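PDB 6IPA: aminoacyl-tRNA synthetase-interacting multifunctional protein p43 from Plasmodium vivax, which probably binds tRNA through its C-terminal EMAP II-like domain and appears to act as an aminoacyl-tRNA synthetase-interacting protein that may take part in tRNA import. Local coordinates for residues R45-V50 and G139-C144; D63-L68 and D79-L84. One frame throughout, in Å; residues are numbered along the deposited sequence.

Contact 1: residues R45-V50 and G139-C144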
loop_
_atom_site.group_PDB
_atom_site.type_symbol
_atom_site.label_atom_id
_atom_site.label_comp_id
_atom_site.label_asym_id
_atom_site.label_seq_id
_atom_site.Cartn_x
_atom_site.Cartn_y
_atom_site.Cartn_z
ATOM N N ARG A 45 -8.566 -10.543 -4.580
ATOM C CA ARG A 45 -8.613 -10.901 -3.171
ATOM C C ARG A 45 -7.953 -9.880 -2.269
ATOM O O ARG A 45 -8.223 -9.860 -1.080
ATOM C CB ARG A 45 -7.973 -12.268 -2.945
ATOM C CG ARG A 45 -8.842 -13.403 -3.432
ATOM C CD ARG A 45 -8.232 -14.786 -3.243
ATOM N NE ARG A 45 -8.323 -15.154 -1.856
ATOM C CZ ARG A 45 -7.817 -16.263 -1.331
ATOM N NH1 ARG A 45 -7.179 -17.184 -2.094
ATOM N NH2 ARG A 45 -7.951 -16.453 -0.027
ATOM N N LEU A 46 -7.097 -9.039 -2.853
ATOM C CA LEU A 46 -6.533 -7.889 -2.179
ATOM C C LEU A 46 -7.483 -6.726 -2.222
ATOM O O LEU A 46 -7.977 -6.382 -3.266
ATOM C CB LEU A 46 -5.202 -7.435 -2.841
ATOM C CG LEU A 46 -4.137 -8.499 -3.043
ATOM C CD1 LEU A 46 -2.865 -7.870 -3.551
ATOM C CD2 LEU A 46 -3.901 -9.261 -1.766
ATOM N N ASN A 47 -7.629 -6.068 -1.072
ATOM C CA ASN A 47 -8.317 -4.744 -0.954
ATOM C C ASN A 47 -7.346 -3.660 -0.801
ATOM O O ASN A 47 -7.002 -3.364 0.307
ATOM C CB ASN A 47 -9.144 -4.695 0.314
ATOM C CG ASN A 47 -10.043 -3.525 0.362
ATOM O OD1 ASN A 47 -10.462 -2.991 -0.664
ATOM N ND2 ASN A 47 -10.404 -3.137 1.560
ATOM N N ILE A 48 -6.900 -3.071 -1.909
ATOM C CA ILE A 48 -5.941 -1.984 -1.948
ATOM C C ILE A 48 -6.665 -0.640 -2.063
ATOM O O ILE A 48 -7.340 -0.375 -3.047
ATOM C CB ILE A 48 -4.998 -2.160 -3.159
ATOM C CG1 ILE A 48 -4.063 -3.358 -2.934
ATOM C CG2 ILE A 48 -4.143 -0.915 -3.357
ATOM C CD1 ILE A 48 -3.366 -3.845 -4.192
ATOM N N ILE A 49 -6.522 0.226 -1.077
ATOM C CA ILE A 49 -7.306 1.457 -1.041
ATOM C C ILE A 49 -6.428 2.696 -0.785
ATOM O O ILE A 49 -5.357 2.595 -0.198
ATOM C CB ILE A 49 -8.406 1.342 0.003
ATOM C CG1 ILE A 49 -7.818 1.046 1.349
ATOM C CG2 ILE A 49 -9.377 0.205 -0.356
ATOM C CD1 ILE A 49 -8.849 1.036 2.453
ATOM N N VAL A 50 -6.898 3.854 -1.231
ATOM C CA VAL A 50 -6.180 5.083 -1.064
ATOM C C VAL A 50 -6.468 5.664 0.297
ATOM O O VAL A 50 -7.625 5.746 0.719
ATOM C CB VAL A 50 -6.517 6.128 -2.109
ATOM C CG1 VAL A 50 -6.497 5.519 -3.500
ATOM C CG2 VAL A 50 -7.872 6.702 -1.860
ATOM N N GLY A 139 -10.524 5.933 0.639
ATOM C CA GLY A 139 -11.452 4.835 0.674
ATOM C C GLY A 139 -11.660 4.212 -0.693
ATOM O O GLY A 139 -12.105 3.127 -0.733
ATOM N N GLU A 140 -11.345 4.852 -1.820
ATOM C CA GLU A 140 -11.605 4.148 -3.084
ATOM C C GLU A 140 -10.679 2.960 -3.394
ATOM O O GLU A 140 -9.432 2.995 -3.237
ATOM C CB GLU A 140 -11.625 5.097 -4.252
ATOM C CG GLU A 140 -10.256 5.470 -4.746
ATOM C CD GLU A 140 -10.298 6.365 -5.937
ATOM O OE1 GLU A 140 -10.615 7.565 -5.767
ATOM O OE2 GLU A 140 -10.026 5.825 -7.042
ATOM N N ARG A 141 -11.298 1.891 -3.875
ATOM C CA ARG A 141 -10.608 0.617 -4.130
ATOM C C ARG A 141 -9.868 0.788 -5.454
ATOM O O ARG A 141 -10.452 1.277 -6.419
ATOM C CB ARG A 141 -11.641 -0.542 -4.145
ATOM C CG ARG A 141 -11.065 -1.905 -3.796
ATOM C CD ARG A 141 -11.823 -3.056 -4.407
ATOM N NE ARG A 141 -10.951 -4.216 -4.598
ATOM C CZ ARG A 141 -11.368 -5.437 -4.941
ATOM N NH1 ARG A 141 -12.676 -5.664 -5.144
ATOM N NH2 ARG A 141 -10.475 -6.432 -5.065
ATOM N N ILE A 142 -8.567 0.471 -5.456
ATOM C CA ILE A 142 -7.726 0.547 -6.643
ATOM C C ILE A 142 -7.736 -0.835 -7.300
ATOM O O ILE A 142 -7.457 -1.866 -6.639
ATOM C CB ILE A 142 -6.281 0.883 -6.249
ATOM C CG1 ILE A 142 -6.187 2.230 -5.459
ATOM C CG2 ILE A 142 -5.352 0.826 -7.450
ATOM C CD1 ILE A 142 -6.831 3.428 -6.140
ATOM N N ILE A 143 -8.069 -0.864 -8.589
ATOM C CA ILE A 143 -8.401 -2.099 -9.305
ATOM C C ILE A 143 -7.555 -2.175 -10.559
ATOM O O ILE A 143 -7.090 -1.155 -11.016
ATOM C CB ILE A 143 -9.901 -2.128 -9.731
ATOM C CG1 ILE A 143 -10.217 -1.060 -10.790
ATOM C CG2 ILE A 143 -10.829 -1.927 -8.539
ATOM C CD1 ILE A 143 -11.570 -1.241 -11.479
ATOM N N CYS A 144 -7.370 -3.355 -11.131
ATOM C CA CYS A 144 -6.694 -3.471 -12.430
ATOM C C CYS A 144 -7.620 -3.235 -13.616
ATOM O O CYS A 144 -8.836 -3.073 -13.454
ATOM C CB CYS A 144 -6.056 -4.851 -12.571
ATOM S SG CYS A 144 -4.904 -5.147 -11.242
HETATM O O HOH W 1 -8.186 -3.551 -4.981
#
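Ile49 and Arg141 face each other at the single backbone bridge of this contact, their CA atoms 4.6 Å apart. The touching parts run 121° from one another, so the chains share a brief run of bonds and then part. Ile142 N gives a nearly straight bond to Ile48 O at 2.8 Å. Two residues on, Val50 N reaches Glu140 O only weakly at 3.3 Å, and Gly139 N closes the far end on Val50 O at 2.9 Å. Gly139 sits at backbone angles that by themselves call for glycine.

Segment 45-50 leads into the long first strand, 48-58, of the OB fold. Residues 139-144 fasten to its start after the chain has gone round the barrel, and Ile143 goes on to bond to Leu188 of strand 185-189.

Among the side chains, Arg141 does most of the polar work. With CG anti to the backbone N (chi1 -155°) and the chain extended as far as NE, it stretches back along residues 46-48. NH2 donates to Leu46 O at 3.1 Å, tilted out of both the carbonyl and guanidinium planes, while NE donates at 2.9 Å to a water. NH1 bonds to Lys151 O and NH2 also, weakly, to Thr44 O, so every nitrogen of the group has a partner. Asn47 OD1 rests 3.4 Å from Arg141 CG, the amide plane turned 78° from the guanidinium.

The apolar side is built by Ile142. Its CD1 presses on Val50 CG1 at 3.4 Å, a tight fit, and its CB meets Ile48 CG2; both neighbours cross it nearly at right angles. Trp187 lies against Ile48 and Ile142, and Leu99 against Val50 and Ile142. Glu140 lays its CG on Val50 CG2, while its OE1 is bonded to Ser190 OG and Asn137 N.

Contact 2: residues D63-L68 and D79-L84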
loop_
_atom_site.group_PDB
_atom_site.type_symbol
_atom_site.label_atom_id
_atom_site.label_comp_id
_atom_site.label_asym_id
_atom_site.label_seq_id
_atom_site.Cartn_x
_atom_site.Cartn_y
_atom_site.Cartn_z
ATOM N N ASP A 63 13.675 1.060 15.869
ATOM C CA ASP A 63 14.644 1.915 15.224
ATOM C C ASP A 63 14.203 2.351 13.800
ATOM O O ASP A 63 14.221 3.548 13.502
ATOM C CB ASP A 63 15.980 1.149 15.174
ATOM C CG ASP A 63 17.170 2.048 14.963
ATOM O OD1 ASP A 63 17.532 2.263 13.789
ATOM O OD2 ASP A 63 17.761 2.505 15.961
ATOM N N THR A 64 13.780 1.392 12.958
ATOM C CA THR A 64 13.522 1.627 11.506
ATOM C C THR A 64 12.073 1.935 11.082
ATOM O O THR A 64 11.810 2.188 9.908
ATOM C CB THR A 64 13.978 0.417 10.616
ATOM O OG1 THR A 64 13.237 -0.770 10.956
ATOM C CG2 THR A 64 15.493 0.150 10.752
ATOM N N LEU A 65 11.136 1.903 12.012
ATOM C CA LEU A 65 9.745 2.090 11.652
ATOM C C LEU A 65 9.288 3.511 11.954
ATOM O O LEU A 65 9.520 4.032 13.054
ATOM C CB LEU A 65 8.813 1.099 12.405
ATOM C CG LEU A 65 9.062 -0.413 12.465
ATOM C CD1 LEU A 65 7.929 -1.082 13.217
ATOM C CD2 LEU A 65 9.214 -1.038 11.092
ATOM N N TYR A 66 8.625 4.138 10.980
ATOM C CA TYR A 66 7.735 5.264 11.283
ATOM C C TYR A 66 6.389 4.683 11.726
ATOM O O TYR A 66 6.020 3.604 11.297
ATOM C CB TYR A 66 7.521 6.154 10.059
ATOM C CG TYR A 66 8.666 7.084 9.702
ATOM C CD1 TYR A 66 9.152 8.037 10.613
ATOM C CD2 TYR A 66 9.227 7.040 8.431
ATOM C CE1 TYR A 66 10.180 8.896 10.257
ATOM C CE2 TYR A 66 10.247 7.887 8.060
ATOM C CZ TYR A 66 10.734 8.815 8.972
ATOM O OH TYR A 66 11.774 9.636 8.550
ATOM N N CYS A 67 5.691 5.401 12.600
ATOM C CA CYS A 67 4.297 5.132 12.980
ATOM C C CYS A 67 3.379 6.114 12.264
ATOM O O CYS A 67 3.358 7.298 12.640
ATOM C CB CYS A 67 4.111 5.325 14.487
ATOM S SG CYS A 67 4.622 3.923 15.511
ATOM N N LEU A 68 2.604 5.630 11.277
ATOM C CA LEU A 68 1.734 6.495 10.455
ATOM C C LEU A 68 0.309 6.471 10.864
ATOM O O LEU A 68 -0.187 5.461 11.307
ATOM C CB LEU A 68 1.759 6.111 8.979
ATOM C CG LEU A 68 3.041 6.490 8.260
ATOM C CD1 LEU A 68 4.269 5.822 8.895
ATOM C CD2 LEU A 68 2.875 6.163 6.773
ATOM N N ASP A 79 -3.798 3.310 12.249
ATOM C CA ASP A 79 -2.410 3.316 12.666
ATOM C C ASP A 79 -1.713 2.237 11.869
ATOM O O ASP A 79 -2.055 1.067 11.985
ATOM C CB ASP A 79 -2.305 2.968 14.151
ATOM C CG ASP A 79 -2.771 4.118 15.069
ATOM O OD1 ASP A 79 -2.203 5.248 14.975
ATOM O OD2 ASP A 79 -3.682 3.871 15.901
ATOM N N ILE A 80 -0.751 2.641 11.055
ATOM C CA ILE A 80 0.014 1.735 10.229
ATOM C C ILE A 80 1.504 2.050 10.461
ATOM O O ILE A 80 1.929 3.203 10.297
ATOM C CB ILE A 80 -0.340 1.929 8.720
ATOM C CG1 ILE A 80 -1.758 1.424 8.393
ATOM C CG2 ILE A 80 0.637 1.217 7.801
ATOM C CD1 ILE A 80 -2.332 1.929 7.068
ATOM N N CYS A 81 2.291 1.029 10.802
ATOM C CA CYS A 81 3.770 1.138 10.762
ATOM C C CYS A 81 4.389 1.016 9.334
ATOM O O CYS A 81 3.815 0.399 8.439
ATOM C CB CYS A 81 4.409 0.094 11.691
ATOM S SG CYS A 81 4.200 0.454 13.465
ATOM N N SER A 82 5.568 1.614 9.140
ATOM C CA SER A 82 6.309 1.473 7.888
ATOM C C SER A 82 7.809 1.492 8.137
ATOM O O SER A 82 8.319 2.295 8.940
ATOM C CB SER A 82 5.954 2.596 6.928
ATOM O OG SER A 82 6.544 2.364 5.662
ATOM N N GLY A 83 8.511 0.639 7.400
ATOM C CA GLY A 83 9.946 0.498 7.502
ATOM C C GLY A 83 10.660 1.375 6.509
ATOM O O GLY A 83 11.571 0.930 5.834
ATOM N N LEU A 84 10.251 2.632 6.415
ATOM C CA LEU A 84 10.948 3.615 5.584
ATOM C C LEU A 84 11.779 4.600 6.413
ATOM O O LEU A 84 12.199 5.610 5.873
ATOM C CB LEU A 84 9.924 4.432 4.788
ATOM C CG LEU A 84 9.007 3.686 3.821
ATOM C CD1 LEU A 84 7.636 4.355 3.744
ATOM C CD2 LEU A 84 9.642 3.586 2.439
HETATM O O HOH W 2 0.645 5.284 14.018
#
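Thr64 O meets Gly83 CA in a CH...O contact, just before the two chains settle into regular pairing; Gly83 is the centre of an inverse gamma turn that ends the second strand. Leu65 follows, with its CA only 3.1 Å from Ser82 O. Its two methyls divide the partner between them: CD1 lies 4.0 Å from Cys81 CB, and CD2 rests on Gly83 CA.

Tyr66 opens the antiparallel pairing as a hydrogen-bonded pair with Ser82. Its N donates to Ser82 O at 2.8 Å, and its O takes Ser82 N in return. The ring, with CG beside the backbone N (chi1 -76°), brings CE2 to 3.7 Å from Leu84 O, and its hydroxyl bonds to Lys88 O.

Cys67 forms the non-hydrogen-bonded pair with Cys81. The two SG atoms stand 4.0 Å apart on the same face of the sheet, in van der Waals contact, not a disulfide.

Leu68 turns back to the face of Tyr66, Ile80 and Ser82. It makes the second hydrogen-bonded pair: Leu68 N reaches Ile80 O at 2.7 Å, and Ile80 N reaches Leu68 O at 2.9 Å. Leu68 CD1 touches Ser82 CB at 4.1 Å. A water donates to both Leu68 O and Asp79 OD1, the latter also in a salt bridge with Lys69.

This is a beta hairpin within the OB-fold sheet, its short strand axes 154° apart. Strand 48-58 lies on the far side of strand 66-71 and meets the Tyr66 ring through Val56 and Ile58, while beyond strand 78-82 Ser114 and His115 bond to the backbones of Cys81 and Asp79.

How the contacts relate
Both contacts reach the same antiparallel sheet, contact 1 through strand 48-58 and contact 2 through strands 66-71 and 78-82, yet they lie on opposite sides of the chain's centre. Their own centres are 21 Å apart, and their nearest atoms come to about 8 Å without touching. Contact 2 joins strands that follow closely in sequence; contact 1 links residues 89 positions apart, and all of contact 2 falls within that span. The connection runs along strand 48-58, which starts in contact 1 and whose later residues flank contact 2. No RNA is bound in this model, so neither contact can be assigned to a tRNA-binding surface from it.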